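Local coordinates for protein GlcNAc-alpha-1,4-Gal-releasing endo-beta-galactosidase (Clostridium perfringens, PDB 1UPS) that probably hydrolyses internal beta-galactosidic linkages in glycans, releasing the disaccharide GlcNAc-alpha-1,4-Gal, and carries a bound calcium ion, at residues Glu76-Asp81 with Asp263-Glu268; Glu213-Ala218 with Tyr229-Leu234; Thr353-His358 with Ser395-Leu400. One frame throughout, in Å; residues are numbered along the deposited sequence.

Contact 1: residues Glu76-Asp81 with Asp263-Glu268; sequences EYITED and DVWPKE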
loop_
_atom_site.group_PDB
_atom_site.type_symbol
_atom_site.label_atom_id
_atom_site.label_comp_id
_atom_site.label_asym_id
_atom_site.label_seq_id
_atom_site.Cartn_x
_atom_site.Cartn_y
_atom_site.Cartn_z
ATOM N N GLU A 76 -22.096 -3.368 -0.012
ATOM C CA GLU A 76 -22.285 -2.752 -1.335
ATOM C C GLU A 76 -22.536 -3.860 -2.335
ATOM O O GLU A 76 -21.854 -4.871 -2.291
ATOM C CB GLU A 76 -20.998 -2.022 -1.735
ATOM C CG GLU A 76 -20.696 -0.851 -0.817
ATOM C CD GLU A 76 -19.459 -0.076 -1.261
ATOM O OE1 GLU A 76 -19.458 1.174 -1.130
ATOM O OE2 GLU A 76 -18.496 -0.719 -1.725
ATOM N N TYR A 77 -23.490 -3.670 -3.245
ATOM C CA TYR A 77 -23.791 -4.703 -4.223
ATOM C C TYR A 77 -24.187 -4.129 -5.571
ATOM O O TYR A 77 -24.673 -2.989 -5.661
ATOM C CB TYR A 77 -24.868 -5.679 -3.704
ATOM C CG TYR A 77 -26.250 -5.105 -3.406
ATOM C CD1 TYR A 77 -26.601 -4.677 -2.120
ATOM C CD2 TYR A 77 -27.225 -5.033 -4.410
ATOM C CE1 TYR A 77 -27.915 -4.183 -1.843
ATOM C CE2 TYR A 77 -28.516 -4.537 -4.145
ATOM C CZ TYR A 77 -28.853 -4.123 -2.870
ATOM O OH TYR A 77 -30.131 -3.638 -2.636
ATOM N N ILE A 78 -23.954 -4.931 -6.601
ATOM C CA ILE A 78 -24.406 -4.630 -7.953
ATOM C C ILE A 78 -25.420 -5.700 -8.343
ATOM O O ILE A 78 -25.111 -6.893 -8.293
ATOM C CB ILE A 78 -23.237 -4.692 -8.945
ATOM C CG1 ILE A 78 -22.089 -3.772 -8.485
ATOM C CG2 ILE A 78 -23.737 -4.326 -10.378
ATOM C CD1 ILE A 78 -20.764 -3.955 -9.316
ATOM N N THR A 79 -26.614 -5.281 -8.751
ATOM C CA THR A 79 -27.600 -6.249 -9.230
ATOM C C THR A 79 -27.409 -6.578 -10.702
ATOM O O THR A 79 -26.783 -5.804 -11.452
ATOM C CB THR A 79 -29.031 -5.753 -9.038
ATOM O OG1 THR A 79 -29.196 -4.509 -9.732
ATOM C CG2 THR A 79 -29.298 -5.415 -7.556
ATOM N N GLU A 80 -27.995 -7.705 -11.106
ATOM C CA GLU A 80 -27.912 -8.169 -12.491
ATOM C C GLU A 80 -28.500 -7.149 -13.470
ATOM O O GLU A 80 -28.041 -7.055 -14.608
ATOM C CB GLU A 80 -28.623 -9.516 -12.647
ATOM C CG GLU A 80 -28.351 -10.197 -13.989
ATOM C CD GLU A 80 -28.931 -11.605 -14.089
ATOM O OE1 GLU A 80 -29.303 -12.218 -13.046
ATOM O OE2 GLU A 80 -29.006 -12.110 -15.232
ATOM N N ASP A 81 -29.506 -6.396 -13.026
ATOM C CA ASP A 81 -30.148 -5.386 -13.870
ATOM C C ASP A 81 -29.679 -3.949 -13.605
ATOM O O ASP A 81 -30.276 -2.977 -14.107
ATOM C CB ASP A 81 -31.688 -5.515 -13.812
ATOM C CG ASP A 81 -32.254 -5.371 -12.394
ATOM O OD1 ASP A 81 -31.480 -5.285 -11.399
ATOM O OD2 ASP A 81 -33.482 -5.342 -12.186
ATOM N N ASP A 263 -22.135 -15.314 -14.019
ATOM C CA ASP A 263 -23.578 -15.326 -13.834
ATOM C C ASP A 263 -24.028 -15.438 -12.377
ATOM O O ASP A 263 -25.189 -15.729 -12.119
ATOM C CB ASP A 263 -24.212 -16.410 -14.721
ATOM C CG ASP A 263 -24.017 -16.116 -16.197
ATOM O OD1 ASP A 263 -23.729 -17.057 -16.980
ATOM O OD2 ASP A 263 -24.146 -14.958 -16.658
ATOM N N VAL A 264 -23.114 -15.147 -11.444
ATOM C CA VAL A 264 -23.432 -15.153 -10.012
ATOM C C VAL A 264 -23.737 -13.751 -9.509
ATOM O O VAL A 264 -22.887 -12.845 -9.573
ATOM C CB VAL A 264 -22.269 -15.739 -9.186
ATOM C CG1 VAL A 264 -22.655 -15.799 -7.688
ATOM C CG2 VAL A 264 -21.915 -17.132 -9.713
ATOM N N TRP A 265 -24.959 -13.574 -9.010
ATOM C CA TRP A 265 -25.425 -12.251 -8.575
ATOM C C TRP A 265 -26.025 -12.293 -7.167
ATOM O O TRP A 265 -26.525 -13.357 -6.726
ATOM C CB TRP A 265 -26.489 -11.739 -9.550
ATOM C CG TRP A 265 -25.942 -11.472 -10.933
ATOM C CD1 TRP A 265 -25.986 -12.311 -12.014
ATOM C CD2 TRP A 265 -25.286 -10.280 -11.380
ATOM N NE1 TRP A 265 -25.379 -11.719 -13.100
ATOM C CE2 TRP A 265 -24.961 -10.462 -12.745
ATOM C CE3 TRP A 265 -24.942 -9.068 -10.762
ATOM C CZ2 TRP A 265 -24.291 -9.479 -13.507
ATOM C CZ3 TRP A 265 -24.283 -8.085 -11.518
ATOM C CH2 TRP A 265 -23.971 -8.301 -12.882
ATOM N N PRO A 266 -26.026 -11.165 -6.458
ATOM C CA PRO A 266 -25.368 -9.902 -6.847
ATOM C C PRO A 266 -23.856 -9.967 -6.683
ATOM O O PRO A 266 -23.366 -10.893 -6.008
ATOM C CB PRO A 266 -25.890 -8.911 -5.795
ATOM C CG PRO A 266 -27.107 -9.568 -5.229
ATOM C CD PRO A 266 -26.775 -11.034 -5.198
ATOM N N LYS A 267 -23.135 -9.007 -7.262
ATOM C CA LYS A 267 -21.719 -8.836 -6.903
ATOM C C LYS A 267 -21.723 -8.044 -5.603
ATOM O O LYS A 267 -22.238 -6.916 -5.556
ATOM C CB LYS A 267 -20.924 -8.091 -7.985
ATOM C CG LYS A 267 -21.203 -8.509 -9.440
ATOM C CD LYS A 267 -20.975 -10.015 -9.674
ATOM C CE LYS A 267 -21.308 -10.340 -11.140
ATOM N NZ LYS A 267 -21.231 -11.812 -11.456
ATOM N N GLU A 268 -21.158 -8.619 -4.544
ATOM C CA GLU A 268 -21.212 -7.946 -3.263
ATOM C C GLU A 268 -20.031 -8.282 -2.382
ATOM O O GLU A 268 -19.469 -9.378 -2.474
ATOM C CB GLU A 268 -22.520 -8.260 -2.534
ATOM C CG GLU A 268 -22.841 -9.731 -2.322
ATOM C CD GLU A 268 -24.255 -9.925 -1.745
ATOM O OE1 GLU A 268 -24.459 -10.832 -0.924
ATOM O OE2 GLU A 268 -25.171 -9.151 -2.098
#

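Contact 2: residues Glu213-Ala218 with Tyr229-Leu234; sequences EYHIYA and YYDNEL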
loop_
_atom_site.group_PDB
_atom_site.type_symbol
_atom_site.label_atom_id
_atom_site.label_comp_id
_atom_site.label_asym_id
_atom_site.label_seq_id
_atom_site.Cartn_x
_atom_site.Cartn_y
_atom_site.Cartn_z
ATOM N N GLU A 213 -13.922 -15.137 4.577
ATOM C CA GLU A 213 -13.572 -14.712 5.945
ATOM C C GLU A 213 -13.358 -13.193 6.024
ATOM O O GLU A 213 -12.913 -12.567 5.063
ATOM C CB GLU A 213 -12.263 -15.391 6.375
ATOM C CG GLU A 213 -12.330 -16.913 6.388
ATOM C CD GLU A 213 -10.965 -17.590 6.346
ATOM O OE1 GLU A 213 -10.959 -18.838 6.317
ATOM O OE2 GLU A 213 -9.914 -16.900 6.336
ATOM N N TYR A 214 -13.627 -12.609 7.191
ATOM C CA TYR A 214 -13.206 -11.236 7.435
ATOM C C TYR A 214 -11.708 -11.223 7.718
ATOM O O TYR A 214 -11.213 -12.051 8.515
ATOM C CB TYR A 214 -13.931 -10.642 8.635
ATOM C CG TYR A 214 -15.335 -10.228 8.301
ATOM C CD1 TYR A 214 -15.599 -8.971 7.732
ATOM C CD2 TYR A 214 -16.398 -11.101 8.525
ATOM C CE1 TYR A 214 -16.929 -8.578 7.435
ATOM C CE2 TYR A 214 -17.711 -10.731 8.231
ATOM C CZ TYR A 214 -17.968 -9.476 7.668
ATOM O OH TYR A 214 -19.276 -9.129 7.374
ATOM N N HIS A 215 -11.007 -10.290 7.064
ATOM C CA HIS A 215 -9.600 -10.013 7.365
ATOM C C HIS A 215 -9.388 -8.516 7.498
ATOM O O HIS A 215 -10.255 -7.734 7.125
ATOM C CB HIS A 215 -8.680 -10.648 6.319
ATOM C CG HIS A 215 -8.674 -12.136 6.409
ATOM N ND1 HIS A 215 -7.816 -12.819 7.245
ATOM C CD2 HIS A 215 -9.499 -13.065 5.868
ATOM C CE1 HIS A 215 -8.075 -14.116 7.170
ATOM N NE2 HIS A 215 -9.096 -14.292 6.347
ATOM N N ILE A 216 -8.265 -8.130 8.096
ATOM C CA ILE A 216 -7.984 -6.729 8.351
ATOM C C ILE A 216 -6.948 -6.245 7.335
ATOM O O ILE A 216 -5.887 -6.863 7.163
ATOM C CB ILE A 216 -7.503 -6.507 9.844
ATOM C CG1 ILE A 216 -8.611 -6.930 10.832
ATOM C CG2 ILE A 216 -7.159 -5.055 10.087
ATOM C CD1 ILE A 216 -8.250 -6.747 12.331
ATOM N N TYR A 217 -7.269 -5.133 6.676
ATOM C CA TYR A 217 -6.394 -4.488 5.699
ATOM C C TYR A 217 -6.108 -3.087 6.206
ATOM O O TYR A 217 -7.024 -2.362 6.589
ATOM C CB TYR A 217 -7.101 -4.396 4.326
ATOM C CG TYR A 217 -7.509 -5.762 3.800
ATOM C CD1 TYR A 217 -8.790 -6.268 4.030
ATOM C CD2 TYR A 217 -6.601 -6.550 3.089
ATOM C CE1 TYR A 217 -9.172 -7.540 3.534
ATOM C CE2 TYR A 217 -6.959 -7.811 2.596
ATOM C CZ TYR A 217 -8.249 -8.296 2.838
ATOM O OH TYR A 217 -8.605 -9.536 2.365
ATOM N N ALA A 218 -4.843 -2.695 6.201
ATOM C CA ALA A 218 -4.484 -1.377 6.723
ATOM C C ALA A 218 -3.331 -0.752 5.958
ATOM O O ALA A 218 -2.499 -1.454 5.367
ATOM C CB ALA A 218 -4.149 -1.450 8.243
ATOM N N TYR A 229 -0.574 -3.438 5.768
ATOM C CA TYR A 229 -0.605 -4.510 6.772
ATOM C C TYR A 229 -1.805 -5.424 6.563
ATOM O O TYR A 229 -2.927 -4.943 6.363
ATOM C CB TYR A 229 -0.694 -3.913 8.191
ATOM C CG TYR A 229 0.491 -3.064 8.553
ATOM C CD1 TYR A 229 1.576 -3.611 9.244
ATOM C CD2 TYR A 229 0.543 -1.712 8.183
ATOM C CE1 TYR A 229 2.682 -2.824 9.560
ATOM C CE2 TYR A 229 1.640 -0.934 8.482
ATOM C CZ TYR A 229 2.703 -1.494 9.181
ATOM O OH TYR A 229 3.805 -0.710 9.481
ATOM N N TYR A 230 -1.556 -6.731 6.596
ATOM C CA TYR A 230 -2.609 -7.744 6.482
ATOM C C TYR A 230 -2.693 -8.465 7.802
ATOM O O TYR A 230 -1.703 -9.064 8.238
ATOM C CB TYR A 230 -2.252 -8.757 5.402
ATOM C CG TYR A 230 -3.258 -9.897 5.218
ATOM C CD1 TYR A 230 -4.452 -9.684 4.511
ATOM C CD2 TYR A 230 -2.986 -11.192 5.703
ATOM C CE1 TYR A 230 -5.365 -10.717 4.292
ATOM C CE2 TYR A 230 -3.902 -12.249 5.502
ATOM C CZ TYR A 230 -5.081 -12.002 4.781
ATOM O OH TYR A 230 -5.994 -13.014 4.567
ATOM N N ASP A 231 -3.870 -8.420 8.432
ATOM C CA ASP A 231 -4.048 -9.000 9.769
ATOM C C ASP A 231 -2.905 -8.586 10.694
ATOM O O ASP A 231 -2.319 -9.417 11.410
ATOM C CB ASP A 231 -4.184 -10.524 9.671
ATOM C CG ASP A 231 -5.479 -10.932 9.023
ATOM O OD1 ASP A 231 -5.633 -12.127 8.687
ATOM O OD2 ASP A 231 -6.393 -10.103 8.808
ATOM N N ASN A 232 -2.603 -7.291 10.655
ATOM C CA ASN A 232 -1.623 -6.643 11.546
ATOM C C ASN A 232 -0.150 -6.945 11.286
ATOM O O ASN A 232 0.693 -6.632 12.141
ATOM C CB ASN A 232 -1.947 -6.916 13.036
ATOM C CG ASN A 232 -3.322 -6.425 13.436
ATOM O OD1 ASN A 232 -3.828 -5.439 12.876
ATOM N ND2 ASN A 232 -3.937 -7.097 14.429
ATOM N N GLU A 233 0.158 -7.581 10.153
ATOM C CA GLU A 233 1.544 -7.908 9.790
ATOM C C GLU A 233 1.940 -7.229 8.475
ATOM O O GLU A 233 1.177 -7.242 7.492
ATOM C CB GLU A 233 1.752 -9.428 9.662
ATOM C CG GLU A 233 3.194 -9.806 9.282
ATOM C CD GLU A 233 3.446 -11.311 9.212
ATOM O OE1 GLU A 233 3.203 -11.916 8.125
ATOM O OE2 GLU A 233 3.902 -11.883 10.241
ATOM N N LEU A 234 3.140 -6.650 8.449
ATOM C CA LEU A 234 3.570 -5.889 7.259
ATOM C C LEU A 234 3.598 -6.767 6.003
ATOM O O LEU A 234 4.156 -7.881 6.024
ATOM C CB LEU A 234 4.946 -5.258 7.516
ATOM C CG LEU A 234 5.453 -4.333 6.403
ATOM C CD1 LEU A 234 4.543 -3.114 6.203
ATOM C CD2 LEU A 234 6.879 -3.903 6.720
#

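Contact 3: residues Thr353-His358 with Ser395-Leu400; sequences TGYIEH and SYEGVL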
loop_
_atom_site.group_PDB
_atom_site.type_symbol
_atom_site.label_atom_id
_atom_site.label_comp_id
_atom_site.label_asym_id
_atom_site.label_seq_id
_atom_site.Cartn_x
_atom_site.Cartn_y
_atom_site.Cartn_z
ATOM N N THR A 353 30.451 -10.693 -8.191
ATOM C CA THR A 353 31.411 -11.647 -7.646
ATOM C C THR A 353 30.770 -12.788 -6.847
ATOM O O THR A 353 31.479 -13.700 -6.372
ATOM C CB THR A 353 32.389 -10.918 -6.713
ATOM O OG1 THR A 353 31.691 -10.494 -5.526
ATOM C CG2 THR A 353 32.894 -9.617 -7.346
ATOM N N GLY A 354 29.448 -12.721 -6.688
ATOM C CA GLY A 354 28.718 -13.611 -5.799
ATOM C C GLY A 354 28.617 -13.069 -4.378
ATOM O O GLY A 354 27.883 -13.626 -3.554
ATOM N N TYR A 355 29.356 -11.991 -4.098
ATOM C CA TYR A 355 29.371 -11.365 -2.770
ATOM C C TYR A 355 28.959 -9.910 -2.829
ATOM O O TYR A 355 29.215 -9.214 -3.825
ATOM C CB TYR A 355 30.765 -11.494 -2.118
ATOM C CG TYR A 355 31.172 -12.935 -1.910
ATOM C CD1 TYR A 355 30.800 -13.631 -0.749
ATOM C CD2 TYR A 355 31.902 -13.617 -2.889
ATOM C CE1 TYR A 355 31.160 -14.977 -0.569
ATOM C CE2 TYR A 355 32.263 -14.952 -2.727
ATOM C CZ TYR A 355 31.891 -15.632 -1.568
ATOM O OH TYR A 355 32.259 -16.960 -1.410
ATOM N N ILE A 356 28.318 -9.433 -1.762
ATOM C CA ILE A 356 27.983 -8.018 -1.665
ATOM C C ILE A 356 29.284 -7.226 -1.545
ATOM O O ILE A 356 30.149 -7.563 -0.726
ATOM C CB ILE A 356 27.070 -7.736 -0.433
ATOM C CG1 ILE A 356 25.760 -8.526 -0.528
ATOM C CG2 ILE A 356 26.781 -6.227 -0.311
ATOM C CD1 ILE A 356 24.850 -8.095 -1.696
ATOM N N GLU A 357 29.409 -6.176 -2.358
ATOM C CA GLU A 357 30.559 -5.276 -2.322
ATOM C C GLU A 357 30.194 -4.008 -1.554
ATOM O O GLU A 357 29.016 -3.727 -1.344
ATOM C CB GLU A 357 30.977 -4.901 -3.759
ATOM C CG GLU A 357 31.351 -6.105 -4.611
ATOM C CD GLU A 357 31.600 -5.730 -6.060
ATOM O OE1 GLU A 357 32.605 -5.026 -6.314
ATOM O OE2 GLU A 357 30.783 -6.121 -6.927
ATOM N N HIS A 358 31.199 -3.245 -1.137
ATOM C CA HIS A 358 30.955 -1.941 -0.515
ATOM C C HIS A 358 31.915 -0.877 -1.043
ATOM O O HIS A 358 33.133 -1.071 -1.031
ATOM C CB HIS A 358 31.039 -2.006 1.022
ATOM C CG HIS A 358 32.303 -2.619 1.544
ATOM N ND1 HIS A 358 33.411 -1.869 1.870
ATOM C CD2 HIS A 358 32.631 -3.909 1.810
ATOM C CE1 HIS A 358 34.372 -2.666 2.304
ATOM N NE2 HIS A 358 33.927 -3.910 2.277
ATOM N N SER A 395 25.431 -19.901 2.425
ATOM C CA SER A 395 26.657 -20.705 2.542
ATOM C C SER A 395 27.320 -20.563 3.920
ATOM O O SER A 395 28.252 -21.310 4.242
ATOM C CB SER A 395 27.649 -20.356 1.433
ATOM O OG SER A 395 27.055 -20.564 0.159
ATOM N N TYR A 396 26.830 -19.617 4.726
ATOM C CA TYR A 396 27.348 -19.382 6.084
ATOM C C TYR A 396 28.873 -19.267 6.115
ATOM O O TYR A 396 29.552 -19.952 6.913
ATOM C CB TYR A 396 26.940 -20.503 7.043
ATOM C CG TYR A 396 25.470 -20.843 7.137
ATOM C CD1 TYR A 396 24.878 -21.758 6.252
ATOM C CD2 TYR A 396 24.674 -20.284 8.138
ATOM C CE1 TYR A 396 23.543 -22.102 6.369
ATOM C CE2 TYR A 396 23.328 -20.621 8.263
ATOM C CZ TYR A 396 22.771 -21.533 7.376
ATOM O OH TYR A 396 21.443 -21.890 7.508
ATOM N N GLU A 397 29.409 -18.393 5.265
ATOM C CA GLU A 397 30.860 -18.248 5.117
ATOM C C GLU A 397 31.449 -17.117 5.970
ATOM O O GLU A 397 32.652 -16.825 5.863
ATOM C CB GLU A 397 31.217 -18.009 3.648
ATOM C CG GLU A 397 30.920 -19.206 2.743
ATOM C CD GLU A 397 31.278 -18.956 1.284
ATOM O OE1 GLU A 397 31.518 -17.786 0.906
ATOM O OE2 GLU A 397 31.311 -19.942 0.511
ATOM N N GLY A 398 30.615 -16.473 6.788
ATOM C CA GLY A 398 31.059 -15.364 7.637
ATOM C C GLY A 398 31.005 -14.008 6.954
ATOM O O GLY A 398 31.340 -12.984 7.563
ATOM N N VAL A 399 30.589 -14.014 5.685
ATOM C CA VAL A 399 30.524 -12.822 4.836
ATOM C C VAL A 399 29.205 -12.798 4.069
ATOM O O VAL A 399 28.532 -13.824 3.957
ATOM C CB VAL A 399 31.707 -12.752 3.817
ATOM C CG1 VAL A 399 33.025 -12.483 4.553
ATOM C CG2 VAL A 399 31.816 -14.039 2.998
ATOM N N LEU A 400 28.855 -11.638 3.519
ATOM C CA LEU A 400 27.545 -11.432 2.901
ATOM C C LEU A 400 27.524 -11.795 1.426
ATOM O O LEU A 400 28.385 -11.354 0.652
ATOM C CB LEU A 400 27.133 -9.967 3.052
ATOM C CG LEU A 400 25.668 -9.590 2.865
ATOM C CD1 LEU A 400 24.765 -10.379 3.797
ATOM C CD2 LEU A 400 25.488 -8.068 3.105
HETATM O O HOH W 1 30.363 -9.565 1.175
#

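Contact 1: residues Glu76-Asp81 with Asp263-Glu268
I78 and K267 form an antiparallel hydrogen-bonded pair, with I78 N donating to K267 O at 2.8 Å and K267 N returning a bond to I78 O at 3.1 Å. Next to it, Y77 and E268 make a non-hydrogen-bonded pair, and the segment directions, 166° apart, confirm the antiparallel run. This is the last part of strand 73-78 paired with the start of strand 267-279, within one sheet of the jelly-roll beta-sandwich expected of glycoside hydrolase family 16. Y77 and E268 share one face of the sheet; I78 and K267 share the other, where I78 also packs on S96 and I252 of the facing sheet. With its CG between the backbone N and the carbonyl carbon (chi1 63°), Y77 swings its ring off from the partner strand, and its contact there is made chiefly by CB, which packs against E268 CB. Y77 CB also lies 4.0 Å from P266 CB. The carboxylate of E268 belongs to a salt bridge with R68 on strand 66-70.

Beyond the paired residues the chains stay together through W265, which precedes a cis peptide bond to P266. One face of its indole is covered by E80: the CA of E80 stands 3.5 Å from the centroid of the W265 six-membered ring and nearly on the normal, a CH-pi contact over the face. From there the E80 side chain, extended beyond CG, crosses the indole at about a right angle over its pyrrole part, with CG 3.5 Å from W265 NE1 and the carboxylate plane only 10° from that of the ring. The opposite face of the indole carries the K267 chain, whose NZ is bonded to the carbonyls of V264 and N262. The ring edge is used as well: W265 CE3 lies 3.3 Å from I78 O, close to the ring plane.

Contact 2: residues Glu213-Ala218 with Tyr229-Leu234
H215 meets D231 through its ring edge: ND1 donates to OD1 of D231 at 2.7 Å, with the carboxylate oxygen using its syn lone pair and lying close to the imidazole plane. The other ring nitrogen, NE2, donates to E213 OE2, which uses its anti lone pair. A ring gripped at both nitrogens has its rotation fixed, and the two flanking carboxylates would be expected to favour a protonated imidazole. The Y230 ring is nearly parallel to that of H215, 13° apart, but slid so far that overlap is slight; the Y230 hydroxyl lies over one imidazole face and is bonded to S207 O.

At I216 the backbone N reaches D231 OD2 at 2.8 Å in an almost straight bond (177°), while I216 O accepts from D231 N at 2.8 Å. The aspartate thus replaces a main-chain acceptor with its own side chain, OD1 serving the imidazole and OD2 chiefly the backbone amide, with a weak second bond from H215 ND1.

Y217 forms the non-hydrogen-bonded pair with Y230. Their side chains run side by side, and the edge of Y230 is turned toward the face of Y217 in an offset edge-to-face pair, centroids 5.7 Å apart. Placing CG of Y230 opposite its own backbone N (chi1 178°) brings CD1 to 3.7 Å from Y217 CE2. W182 adds a further edge-to-face partner to Y217.

A218 closes the ladder as a hydrogen-bonded pair with Y229, donating at 3.0 Å from its N to Y229 O and accepting at 2.8 Å from Y229 N.

Residues 230-233 make a type I' turn, with D231 and N232 both at positive phi. It leads from the antiparallel hairpin 215-221/225-230 directly into strand 233-239, a beta-meander in the family 16 sandwich.

Contact 3: residues Thr353-His358 with Ser395-Leu400
Y355 and E397 join two loops of the C-terminal region, whose sequence family and short paired strands are consistent with a ricin-type beta-trefoil. With its CG opposite the carbonyl carbon (chi1 -61°), Y355 carries its ring across to the other loop, where OH donates to E397 OE1 at 2.6 Å. The carboxylate oxygen uses its syn lone pair and lies at the ring edge; the two planes are 28° apart although the side chains cross at about a right angle. E397 reaches this point on a chain extended beyond CG. V399 CG2 touches Y355 CE1 obliquely at 3.7 Å, and K311 makes a cation-pi contact with the same ring.

On the buried side, I356 CG1 packs at 3.6 Å on L400 CG, and the two side chains meet I391 of strand 390-392. L400 CG, opposite its backbone N (chi1 -162°), also brings CD2 to the I356 side chain. Main-chain links accompany this apolar contact. I356 N donates to L400 O at 3.1 Å from above the carbonyl plane, and a water donates to both I356 O, at 2.8 Å, and L400 O, at 2.7 Å.

Overall arrangement
From the N terminus, strand 73-78 is the first to take part: contact 1 pairs it with strand 267-279 and closes a loop of 181 residues. Contact 2 falls within that span, joining strand 215-221 to its hairpin partner over only ten intervening residues. Both belong to the same curled antiparallel sheet of the family 16 domain, since strand 129-136 lies against both 215-221 and 267-279; their centres are 25 Å apart. Contact 3 opens after contact 1 has closed, so it is in series with both and crosses neither. It ties two loops of the C-terminal region, its centre about 55 Å from that of contact 1, on the opposite side of the chain's centre.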